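Local coordinates for protein fructosyl amine: oxygen oxidoreductase (Aspergillus fumigatus, PDB 3DJE) that oxidatively deglycates fructosyl amino acids (Amadori products) with FAD as cofactor and molecular oxygen as electron acceptor, at residues A338-R343 against G361-G366; K228-P233 against I393-D398; C278-G283 against L409-G414. One frame throughout, in Å; residues are numbered along the deposited sequence.

Contact 1 of 3, residues A338-R343 against G361-G366; sequences ADTANR and GASGRG. With FAD (flavin-adenine dinucleotide), chain C; FSA (1-S-(carboxymethyl)-1-thio-beta-D-fructopyranose), chain D.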
loop_
_atom_site.group_PDB
_atom_site.type_symbol
_atom_site.label_atom_id
_atom_site.label_comp_id
_atom_site.label_asym_id
_atom_site.label_seq_id
_atom_site.Cartn_x
_atom_site.Cartn_y
_atom_site.Cartn_z
ATOM N N ALA A 338 -0.491 5.654 -5.127
ATOM C CA ALA A 338 -0.244 7.002 -5.646
ATOM C C ALA A 338 0.654 7.793 -4.736
ATOM O O ALA A 338 0.376 7.926 -3.540
ATOM C CB ALA A 338 -1.549 7.743 -5.903
ATOM N N ASP A 339 1.732 8.322 -5.313
ATOM C CA ASP A 339 2.775 9.010 -4.552
ATOM C C ASP A 339 2.549 10.512 -4.569
ATOM O O ASP A 339 2.316 11.116 -5.637
ATOM C CB ASP A 339 4.152 8.778 -5.177
ATOM C CG ASP A 339 4.687 7.380 -4.967
ATOM O OD1 ASP A 339 4.566 6.837 -3.848
ATOM O OD2 ASP A 339 5.283 6.869 -5.926
ATOM N N THR A 340 2.626 11.120 -3.393
ATOM C CA THR A 340 2.740 12.573 -3.293
ATOM C C THR A 340 4.199 12.959 -3.594
ATOM O O THR A 340 5.070 12.087 -3.686
ATOM C CB THR A 340 2.324 13.086 -1.911
ATOM O OG1 THR A 340 3.137 12.438 -0.927
ATOM C CG2 THR A 340 0.816 12.800 -1.624
ATOM N N ALA A 341 4.470 14.260 -3.743
ATOM C CA ALA A 341 5.801 14.725 -4.157
ATOM C C ALA A 341 6.916 14.407 -3.162
ATOM O O ALA A 341 8.091 14.377 -3.534
ATOM C CB ALA A 341 5.776 16.239 -4.467
ATOM N N ASN A 342 6.538 14.173 -1.906
ATOM C CA ASN A 342 7.492 13.830 -0.840
ATOM C C ASN A 342 7.101 12.555 -0.079
ATOM O O ASN A 342 7.642 12.265 0.991
ATOM C CB ASN A 342 7.634 15.008 0.129
ATOM C CG ASN A 342 6.353 15.306 0.877
ATOM O OD1 ASN A 342 5.293 14.730 0.589
ATOM N ND2 ASN A 342 6.433 16.223 1.838
ATOM N N ARG A 343 6.136 11.824 -0.641
ATOM C CA ARG A 343 5.620 10.570 -0.067
ATOM C C ARG A 343 5.039 10.712 1.347
ATOM O O ARG A 343 4.976 9.749 2.113
ATOM C CB ARG A 343 6.639 9.436 -0.182
ATOM C CG ARG A 343 6.857 9.018 -1.622
ATOM C CD ARG A 343 7.824 7.856 -1.690
ATOM N NE ARG A 343 7.240 6.646 -1.119
ATOM C CZ ARG A 343 7.922 5.534 -0.872
ATOM N NH1 ARG A 343 9.225 5.479 -1.154
ATOM N NH2 ARG A 343 7.300 4.485 -0.359
ATOM N N GLY A 361 -3.101 9.591 -1.193
ATOM C CA GLY A 361 -1.652 9.751 -1.275
ATOM C C GLY A 361 -0.888 8.840 -0.322
ATOM O O GLY A 361 0.094 9.246 0.283
ATOM N N ALA A 362 -1.333 7.588 -0.210
ATOM C CA ALA A 362 -0.659 6.611 0.660
ATOM C C ALA A 362 0.779 6.311 0.223
ATOM O O ALA A 362 1.556 5.720 0.988
ATOM C CB ALA A 362 -1.470 5.328 0.748
ATOM N N SER A 363 1.132 6.712 -0.999
ATOM C CA SER A 363 2.548 6.773 -1.413
ATOM C C SER A 363 3.288 5.425 -1.300
ATOM O O SER A 363 4.493 5.362 -0.979
ATOM C CB SER A 363 3.266 7.900 -0.651
ATOM O OG SER A 363 2.677 9.165 -0.946
ATOM N N GLY A 364 2.567 4.349 -1.610
ATOM C CA GLY A 364 3.157 3.010 -1.631
ATOM C C GLY A 364 3.652 2.540 -0.288
ATOM O O GLY A 364 4.544 1.687 -0.220
ATOM N N ARG A 365 3.067 3.060 0.793
ATOM C CA ARG A 365 3.480 2.618 2.124
ATOM C C ARG A 365 2.319 2.671 3.111
ATOM O O ARG A 365 2.534 2.728 4.309
ATOM C CB ARG A 365 4.664 3.457 2.612
ATOM C CG ARG A 365 4.334 4.917 2.884
ATOM C CD ARG A 365 5.610 5.716 3.096
ATOM N NE ARG A 365 5.348 7.113 3.434
ATOM C CZ ARG A 365 5.170 7.571 4.673
ATOM N NH1 ARG A 365 5.223 6.736 5.713
ATOM N NH2 ARG A 365 4.942 8.868 4.878
ATOM N N GLY A 366 1.086 2.617 2.604
ATOM C CA GLY A 366 -0.064 2.862 3.457
ATOM C C GLY A 366 -0.752 1.654 4.070
ATOM O O GLY A 366 -1.671 1.837 4.878
HETATM P PA FAD C . -6.569 0.858 -2.286
HETATM O O1A FAD C . -6.515 -0.074 -1.154
HETATM O O2A FAD C . -5.938 0.450 -3.578
HETATM O O5B FAD C . -8.107 1.180 -2.463
HETATM C C5B FAD C . -8.618 1.966 -3.543
HETATM C C4B FAD C . -10.081 1.548 -3.739
HETATM O O4B FAD C . -10.591 2.525 -4.667
HETATM C C3B FAD C . -10.104 0.179 -4.459
HETATM O O3B FAD C . -10.801 -0.805 -3.677
HETATM C C2B FAD C . -10.853 0.517 -5.758
HETATM O O2B FAD C . -11.767 -0.547 -6.169
HETATM C C1B FAD C . -11.573 1.843 -5.384
HETATM N N9A FAD C . -12.045 2.484 -6.650
HETATM C C8A FAD C . -11.409 2.574 -7.837
HETATM N N7A FAD C . -12.224 3.181 -8.724
HETATM C C5A FAD C . -13.371 3.469 -8.094
HETATM C C6A FAD C . -14.572 4.069 -8.489
HETATM N N6A FAD C . -14.735 4.486 -9.767
HETATM N N1A FAD C . -15.557 4.211 -7.581
HETATM C C2A FAD C . -15.407 3.792 -6.318
HETATM N N3A FAD C . -14.276 3.210 -5.908
HETATM C C4A FAD C . -13.253 3.042 -6.780
HETATM N N1 FAD C . 2.169 -0.930 2.295
HETATM C C2 FAD C . 2.648 -1.333 3.539
HETATM O O2 FAD C . 2.355 -0.725 4.571
HETATM N N3 FAD C . 3.484 -2.448 3.611
HETATM C C4 FAD C . 3.860 -3.158 2.476
HETATM O O4 FAD C . 4.600 -4.144 2.578
HETATM C C4X FAD C . 3.385 -2.729 1.227
HETATM N N5 FAD C . 3.755 -3.407 0.067
HETATM C C5X FAD C . 3.140 -3.083 -1.140
HETATM C C6 FAD C . 3.362 -3.905 -2.241
HETATM C C7 FAD C . 2.728 -3.639 -3.449
HETATM C C7M FAD C . 3.031 -4.565 -4.635
HETATM C C8 FAD C . 1.846 -2.566 -3.556
HETATM C C8M FAD C . 1.083 -2.322 -4.880
HETATM C C9 FAD C . 1.612 -1.753 -2.438
HETATM C C9A FAD C . 2.249 -2.015 -1.218
HETATM N N10 FAD C . 2.045 -1.208 -0.082
HETATM C C10 FAD C . 2.544 -1.621 1.153
HETATM C "C1'" FAD C . 1.297 0.052 -0.183
HETATM C "C2'" FAD C . -0.162 -0.175 0.216
HETATM O "O2'" FAD C . -0.640 -1.413 -0.355
HETATM C "C3'" FAD C . -1.004 1.000 -0.273
HETATM O "O3'" FAD C . -0.345 2.233 0.081
HETATM C "C4'" FAD C . -2.398 1.018 0.364
HETATM O "O4'" FAD C . -3.006 -0.273 0.347
HETATM C "C5'" FAD C . -3.283 2.000 -0.414
HETATM O "O5'" FAD C . -4.578 2.074 0.204
HETATM P P FAD C . -5.731 2.972 -0.455
HETATM O O1P FAD C . -5.207 4.354 -0.670
HETATM O O2P FAD C . -6.935 2.746 0.372
HETATM O O3P FAD C . -5.992 2.312 -1.897
HETATM O OAB FSA D . 6.133 0.048 3.823
HETATM C CAL FSA D . 6.855 -0.972 3.815
HETATM O OAA FSA D . 7.485 -1.351 4.836
HETATM C CAH FSA D . 7.027 -1.793 2.553
HETATM S SAK FSA D . 6.238 -1.058 1.157
HETATM C C1 FSA D . 6.779 -2.279 -0.007
HETATM C C2 FSA D . 6.739 -1.729 -1.440
HETATM O O2 FSA D . 6.721 -2.820 -2.376
HETATM C C3 FSA D . 7.954 -0.841 -1.728
HETATM O O3 FSA D . 9.157 -1.624 -1.695
HETATM C C4 FSA D . 7.815 -0.086 -3.053
HETATM O O4 FSA D . 8.882 0.869 -3.177
HETATM C C5 FSA D . 6.482 0.663 -3.145
HETATM O O5 FSA D . 6.453 1.775 -2.246
HETATM C C6 FSA D . 5.339 -0.297 -2.848
HETATM O O6 FSA D . 5.551 -0.915 -1.566
#

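Contact 2 of 3, residues K228-P233 against I393-D398; sequences KNQLRP and IKWNPD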
loop_
_atom_site.group_PDB
_atom_site.type_symbol
_atom_site.label_atom_id
_atom_site.label_comp_id
_atom_site.label_asym_id
_atom_site.label_seq_id
_atom_site.Cartn_x
_atom_site.Cartn_y
_atom_site.Cartn_z
ATOM N N LYS A 228 -4.208 19.129 -8.487
ATOM C CA LYS A 228 -3.107 20.075 -8.701
ATOM C C LYS A 228 -1.723 19.381 -8.693
ATOM O O LYS A 228 -0.782 19.849 -8.045
ATOM C CB LYS A 228 -3.158 21.198 -7.651
ATOM C CG LYS A 228 -4.530 21.851 -7.460
ATOM C CD LYS A 228 -4.989 22.566 -8.718
ATOM C CE LYS A 228 -6.316 23.267 -8.499
ATOM N NZ LYS A 228 -6.888 23.748 -9.785
ATOM N N ASN A 229 -1.634 18.251 -9.393
ATOM C CA ASN A 229 -0.407 17.466 -9.544
ATOM C C ASN A 229 0.093 16.827 -8.254
ATOM O O ASN A 229 1.217 16.341 -8.207
ATOM C CB ASN A 229 0.713 18.275 -10.233
ATOM C CG ASN A 229 0.306 18.762 -11.618
ATOM O OD1 ASN A 229 -0.303 18.019 -12.401
ATOM N ND2 ASN A 229 0.618 20.016 -11.917
ATOM N N GLN A 230 -0.745 16.793 -7.220
ATOM C CA GLN A 230 -0.300 16.198 -5.944
ATOM C C GLN A 230 -0.158 14.677 -5.965
ATOM O O GLN A 230 0.579 14.124 -5.141
ATOM C CB GLN A 230 -1.213 16.598 -4.792
ATOM C CG GLN A 230 -1.054 18.031 -4.324
ATOM C CD GLN A 230 -2.092 18.380 -3.292
ATOM O OE1 GLN A 230 -1.869 18.212 -2.092
ATOM N NE2 GLN A 230 -3.251 18.845 -3.752
ATOM N N LEU A 231 -0.850 13.997 -6.882
ATOM C CA LEU A 231 -0.802 12.521 -6.895
ATOM C C LEU A 231 -0.185 11.954 -8.169
ATOM O O LEU A 231 -0.557 12.369 -9.261
ATOM C CB LEU A 231 -2.202 11.919 -6.687
ATOM C CG LEU A 231 -2.988 12.275 -5.413
ATOM C CD1 LEU A 231 -4.381 11.641 -5.474
ATOM C CD2 LEU A 231 -2.238 11.800 -4.179
ATOM N N ARG A 232 0.731 10.997 -8.031
ATOM C CA ARG A 232 1.251 10.252 -9.177
ATOM C C ARG A 232 0.862 8.783 -9.022
ATOM O O ARG A 232 1.527 8.042 -8.277
ATOM C CB ARG A 232 2.782 10.364 -9.285
ATOM C CG ARG A 232 3.336 9.659 -10.536
ATOM C CD ARG A 232 4.874 9.572 -10.514
ATOM N NE ARG A 232 5.353 8.672 -9.462
ATOM C CZ ARG A 232 6.632 8.537 -9.113
ATOM N NH1 ARG A 232 7.569 9.270 -9.720
ATOM N NH2 ARG A 232 6.981 7.693 -8.136
ATOM N N PRO A 233 -0.206 8.345 -9.713
ATOM C CA PRO A 233 -0.512 6.913 -9.727
ATOM C C PRO A 233 0.676 6.117 -10.256
ATOM O O PRO A 233 1.201 6.424 -11.337
ATOM C CB PRO A 233 -1.722 6.818 -10.659
ATOM C CG PRO A 233 -2.377 8.140 -10.540
ATOM C CD PRO A 233 -1.212 9.114 -10.468
ATOM N N ILE A 393 0.381 16.644 6.427
ATOM C CA ILE A 393 -0.548 15.861 5.592
ATOM C C ILE A 393 -1.619 16.712 4.892
ATOM O O ILE A 393 -2.481 16.178 4.175
ATOM C CB ILE A 393 -1.263 14.756 6.411
ATOM C CG1 ILE A 393 -2.171 15.397 7.473
ATOM C CG2 ILE A 393 -0.225 13.784 6.997
ATOM C CD1 ILE A 393 -2.973 14.433 8.347
ATOM N N LYS A 394 -1.571 18.025 5.090
ATOM C CA LYS A 394 -2.601 18.912 4.533
ATOM C C LYS A 394 -2.584 18.992 3.005
ATOM O O LYS A 394 -1.599 18.630 2.373
ATOM C CB LYS A 394 -2.458 20.324 5.110
ATOM C CG LYS A 394 -1.160 21.007 4.748
ATOM C CD LYS A 394 -1.238 22.451 5.166
ATOM C CE LYS A 394 0.082 23.151 5.025
ATOM N NZ LYS A 394 -0.063 24.522 5.598
ATOM N N TRP A 395 -3.699 19.460 2.436
ATOM C CA TRP A 395 -3.766 19.828 1.017
ATOM C C TRP A 395 -2.590 20.747 0.701
ATOM O O TRP A 395 -2.397 21.757 1.374
ATOM C CB TRP A 395 -5.094 20.536 0.737
ATOM C CG TRP A 395 -5.347 20.847 -0.699
ATOM C CD1 TRP A 395 -5.109 22.041 -1.335
ATOM C CD2 TRP A 395 -5.913 19.971 -1.682
ATOM N NE1 TRP A 395 -5.489 21.955 -2.662
ATOM C CE2 TRP A 395 -5.984 20.698 -2.901
ATOM C CE3 TRP A 395 -6.357 18.638 -1.661
ATOM C CZ2 TRP A 395 -6.477 20.134 -4.084
ATOM C CZ3 TRP A 395 -6.864 18.081 -2.842
ATOM C CH2 TRP A 395 -6.917 18.831 -4.035
ATOM N N ASN A 396 -1.796 20.383 -0.307
ATOM C CA ASN A 396 -0.487 21.012 -0.514
ATOM C C ASN A 396 -0.098 21.144 -1.990
ATOM O O ASN A 396 0.829 20.479 -2.441
ATOM C CB ASN A 396 0.586 20.197 0.232
ATOM C CG ASN A 396 1.836 21.015 0.596
ATOM O OD1 ASN A 396 2.669 20.556 1.378
ATOM N ND2 ASN A 396 1.964 22.212 0.040
ATOM N N PRO A 397 -0.796 22.006 -2.751
ATOM C CA PRO A 397 -0.418 22.128 -4.165
ATOM C C PRO A 397 1.000 22.683 -4.372
ATOM O O PRO A 397 1.654 22.362 -5.368
ATOM C CB PRO A 397 -1.463 23.100 -4.729
ATOM C CG PRO A 397 -1.976 23.835 -3.562
ATOM C CD PRO A 397 -1.916 22.899 -2.401
ATOM N N ASP A 398 1.478 23.493 -3.431
ATOM C CA ASP A 398 2.783 24.146 -3.581
ATOM C C ASP A 398 3.968 23.179 -3.625
ATOM O O ASP A 398 4.955 23.448 -4.302
ATOM C CB ASP A 398 2.986 25.218 -2.502
ATOM C CG ASP A 398 2.028 26.395 -2.660
ATOM O OD1 ASP A 398 1.501 26.602 -3.774
ATOM O OD2 ASP A 398 1.799 27.120 -1.668
HETATM O O HOH W 1 0.635 22.237 -7.865
#

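Contact 3 of 3, residues C278-G283 against L409-G414; sequences CDEHPG and LGRFGG. With FSA (1-S-(carboxymethyl)-1-thio-beta-D-fructopyranose), chain D.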
loop_
_atom_site.group_PDB
_atom_site.type_symbol
_atom_site.label_atom_id
_atom_site.label_comp_id
_atom_site.label_asym_id
_atom_site.label_seq_id
_atom_site.Cartn_x
_atom_site.Cartn_y
_atom_site.Cartn_z
ATOM N N CYS A 278 8.288 -9.762 -4.471
ATOM C CA CYS A 278 8.277 -8.510 -5.226
ATOM C C CYS A 278 9.692 -8.143 -5.647
ATOM O O CYS A 278 10.607 -8.179 -4.824
ATOM C CB CYS A 278 7.731 -7.365 -4.385
ATOM S SG CYS A 278 5.977 -7.524 -3.981
ATOM N N ASP A 279 9.849 -7.797 -6.924
ATOM C CA ASP A 279 11.073 -7.162 -7.420
ATOM C C ASP A 279 11.020 -5.671 -7.111
ATOM O O ASP A 279 10.075 -4.997 -7.502
ATOM C CB ASP A 279 11.250 -7.399 -8.927
ATOM C CG ASP A 279 10.058 -6.908 -9.772
ATOM O OD1 ASP A 279 8.891 -7.283 -9.482
ATOM O OD2 ASP A 279 10.294 -6.156 -10.752
ATOM N N GLU A 280 12.026 -5.147 -6.417
ATOM C CA GLU A 280 12.026 -3.725 -6.087
ATOM C C GLU A 280 12.515 -2.850 -7.249
ATOM O O GLU A 280 13.440 -3.204 -7.980
ATOM C CB GLU A 280 12.814 -3.456 -4.787
ATOM C CG GLU A 280 12.808 -2.000 -4.276
ATOM C CD GLU A 280 11.423 -1.434 -3.887
ATOM O OE1 GLU A 280 10.445 -2.210 -3.767
ATOM O OE2 GLU A 280 11.320 -0.198 -3.708
ATOM N N HIS A 281 11.848 -1.717 -7.408
ATOM C CA HIS A 281 12.141 -0.732 -8.452
ATOM C C HIS A 281 11.352 0.532 -8.148
ATOM O O HIS A 281 10.472 0.510 -7.270
ATOM C CB HIS A 281 11.807 -1.286 -9.844
ATOM C CG HIS A 281 10.398 -1.777 -9.986
ATOM N ND1 HIS A 281 9.317 -0.926 -10.080
ATOM C CD2 HIS A 281 9.894 -3.033 -10.043
ATOM C CE1 HIS A 281 8.211 -1.635 -10.202
ATOM N NE2 HIS A 281 8.531 -2.916 -10.195
ATOM N N PRO A 282 11.700 1.666 -8.797
ATOM C CA PRO A 282 11.001 2.925 -8.540
ATOM C C PRO A 282 9.550 3.060 -9.060
ATOM O O PRO A 282 8.943 4.107 -8.846
ATOM C CB PRO A 282 11.916 3.981 -9.184
ATOM C CG PRO A 282 13.236 3.267 -9.393
ATOM C CD PRO A 282 12.850 1.874 -9.706
ATOM N N GLY A 283 9.020 2.018 -9.695
ATOM C CA GLY A 283 7.610 1.987 -10.085
ATOM C C GLY A 283 7.354 2.184 -11.565
ATOM O O GLY A 283 8.224 2.690 -12.293
ATOM N N LEU A 409 11.922 9.181 -5.944
ATOM C CA LEU A 409 11.365 9.328 -4.578
ATOM C C LEU A 409 11.964 8.371 -3.544
ATOM O O LEU A 409 11.239 7.772 -2.739
ATOM C CB LEU A 409 9.834 9.194 -4.599
ATOM C CG LEU A 409 9.104 10.309 -5.352
ATOM C CD1 LEU A 409 7.625 9.976 -5.526
ATOM C CD2 LEU A 409 9.275 11.635 -4.675
ATOM N N GLY A 410 13.287 8.239 -3.578
ATOM C CA GLY A 410 14.010 7.429 -2.606
ATOM C C GLY A 410 13.939 5.932 -2.830
ATOM O O GLY A 410 14.413 5.161 -1.991
ATOM N N ARG A 411 13.367 5.516 -3.958
ATOM C CA ARG A 411 13.321 4.098 -4.318
ATOM C C ARG A 411 14.469 3.720 -5.249
ATOM O O ARG A 411 14.968 4.558 -6.012
ATOM C CB ARG A 411 11.990 3.738 -4.981
ATOM C CG ARG A 411 10.759 4.005 -4.119
ATOM C CD ARG A 411 9.527 3.518 -4.862
ATOM N NE ARG A 411 8.298 3.588 -4.066
ATOM C CZ ARG A 411 7.384 4.553 -4.160
ATOM N NH1 ARG A 411 7.552 5.576 -5.004
ATOM N NH2 ARG A 411 6.278 4.504 -3.410
ATOM N N PHE A 412 14.849 2.451 -5.184
ATOM C CA PHE A 412 15.947 1.895 -5.968
ATOM C C PHE A 412 15.538 0.579 -6.621
ATOM O O PHE A 412 14.418 0.089 -6.411
ATOM C CB PHE A 412 17.176 1.686 -5.074
ATOM C CG PHE A 412 17.762 2.966 -4.575
ATOM C CD1 PHE A 412 18.655 3.684 -5.367
ATOM C CD2 PHE A 412 17.386 3.487 -3.338
ATOM C CE1 PHE A 412 19.194 4.895 -4.920
ATOM C CE2 PHE A 412 17.915 4.695 -2.883
ATOM C CZ PHE A 412 18.820 5.397 -3.674
ATOM N N GLY A 413 16.440 0.003 -7.413
ATOM C CA GLY A 413 16.202 -1.307 -8.014
ATOM C C GLY A 413 15.941 -1.267 -9.512
ATOM O O GLY A 413 15.517 -0.239 -10.056
ATOM N N GLY A 414 16.183 -2.397 -10.177
ATOM C CA GLY A 414 15.965 -2.483 -11.622
ATOM C C GLY A 414 16.775 -1.403 -12.321
ATOM O O GLY A 414 17.948 -1.210 -11.993
HETATM O OAB FSA D . 6.133 0.048 3.823
HETATM C CAL FSA D . 6.855 -0.972 3.815
HETATM O OAA FSA D . 7.485 -1.351 4.836
HETATM C CAH FSA D . 7.027 -1.793 2.553
HETATM S SAK FSA D . 6.238 -1.058 1.157
HETATM C C1 FSA D . 6.779 -2.279 -0.007
HETATM C C2 FSA D . 6.739 -1.729 -1.440
HETATM O O2 FSA D . 6.721 -2.820 -2.376
HETATM C C3 FSA D . 7.954 -0.841 -1.728
HETATM O O3 FSA D . 9.157 -1.624 -1.695
HETATM C C4 FSA D . 7.815 -0.086 -3.053
HETATM O O4 FSA D . 8.882 0.869 -3.177
HETATM C C5 FSA D . 6.482 0.663 -3.145
HETATM O O5 FSA D . 6.453 1.775 -2.246
HETATM C C6 FSA D . 5.339 -0.297 -2.848
HETATM O O6 FSA D . 5.551 -0.915 -1.566
HETATM O O HOH W 2 13.656 0.848 -3.082
HETATM O O HOH W 3 9.356 6.264 -7.180
#

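Contact 1 of 3, residues A338-R343 against G361-G366
Arg343 reaches alongside Ser363 and holds its carbonyl. Its CB lies 3.7 Å from Ser363 CB, and CG stays against that same carbon. The chain is straight at CG and then bends at chi3 (68°), which turns the guanidinium back onto the backbone of 361-366. NE and NH2 both donate to Ser363 O, each at 3.0 Å, in a side-on grip with the oxygen tilted 17° from the guanidinium plane. NH2 also comes 3.4 Å from O5 of the bound FSA, and NH1 makes a weak hydrogen bond to Leu409 O.

Arg365 returns the grip. Its NE and NH2 donate to Arg343 O, NH2 at 2.9 Å, and here the oxygen lies in the guanidinium plane. Glu344 and Asn70 also bind this NH2.

Ser363 ties the backbones together. Its N donates to Ala338 O at 2.9 Å. Its OG accepts an almost straight bond from Thr340 N (3.1 Å, 171°) and donates to Gly361 O. Asp339 OD1 packs on Ser363 CA, while OD2 turns to Arg411 and Arg232.

Gly364 O accepts a hydrogen bond from FSA O5 at 2.8 Å, and Gly366 N donates to FAD O3'. The type I' turn from Ala362 to Arg365, in the glycine-rich loop after strand 356-360, thus borders both the flavin and the bound FSA, in a DAO-type flavoenzyme active site.

Contact 2 of 3, residues K228-P233 against I393-D398
Gln230 carries this contact with its terminal amide: its NE2 meets the face of Trp395 and its OE1 the backbone N of Asn396.

One direct hydrogen bond joins the segments. Asn396 N donates to Gln230 OE1 at 2.8 Å, with an N-H...O angle of 155°. The donor stands above the amide plane, 50° out of it. The other end of the amide is held as well, because NE2 donates to Phe227 O, just before 228-233. Two backbone groups therefore fix the rotation of the amide.

The amide-aromatic contact is made by NE2. It sits 3.3 Å above the plane of the Trp395 ring system, over its centre, and its nearest ring atom is Trp395 CE2 at 3.4 Å. The amide and ring planes are 89° apart, so the amide stands upright on the indole. Trp395 CG is anti to the backbone N, and this carries the indole under Gln230. His350 also meets this ring.

The apolar contacts involve Lys228. Its CB touches Pro397 CB at 3.9 Å, and Lys228 CG lies obliquely by the indole at 4.3 Å from Trp395 CZ2. The lysine then bends at chi2 and leads its amine away to a salt bridge with Asp226.

A water completes the contact. It donates to Lys228 O at 2.8 Å and to Pro397 O at 2.7 Å.

The contact joins the turn leading into strand 232-242 to the segment between helices 387-393 and 397-400. It rests on the direction of one buried amide and on a shared water more than on charge, and so it should respond little to changes in ionisation.

Contact 3 of 3, residues C278-G283 against L409-G414
Glu280 passes its CG by Phe412 O at 3.4 Å, then turns its carboxylate to the sugar ring of FSA. CG is anti to the backbone N (chi1 -176°), and a bend at chi2 (63°) brings both oxygens to neighbouring hydroxyls. FSA O3 donates to OE1 at 2.5 Å and FSA O4 donates to OE2 at 2.7 Å. OE2 also lies 2.6 Å from a water that accepts from Phe412 N, a probable bridge between the segments. On the backbone, Glu280 O receives a CA-H...O contact from Gly413 CA, and the two chains come close here.

This forms part of the wall of the sugar pocket, where strand 274-289 meets the loop before strand 419-420. Arg411 contributes from that loop and reaches the ligand with an extended chain. NE donates to FSA O4 at 2.9 Å, which lies in the guanidinium plane, and NH2 donates to FSA O5 at 3.0 Å. NH1 forms a salt bridge with Asp339, which probably helps position the group.

His281 lays its CA against Phe412 O at 3.2 Å, a second CA-H...O contact. Its ring turns away from the loop, stacks on Trp236 and accepts from Gly283 N through ND1.

Pro282 packs its CA on Arg411 CB at 3.8 Å, and its CD rests near Gly413 O. A second water donates to Pro282 O and accepts from Arg411 NH1.

How the contacts relate
Contacts 1 and 3 both touch FSA, and their centres are 14 Å apart. Contact 1 also borders FAD. Contact 2 is further from the active site; the side chain of Gln230 is about 14 Å from FAD. Asp339 joins all three contacts: its OD2 lies 2.9 Å from Arg232 NH2 and 2.8 Å from Arg411 NH1, both salt bridges. Ser363 O is 3.1 Å from Arg411 NH2, where Arg343 and Arg411 come together beside FSA O5. Strands 331-339, 232-242 and 274-289 belong to one sheet, with 232-242 in the middle. Along the chain, contact 1 is nested within the loops closed by contacts 2 and 3.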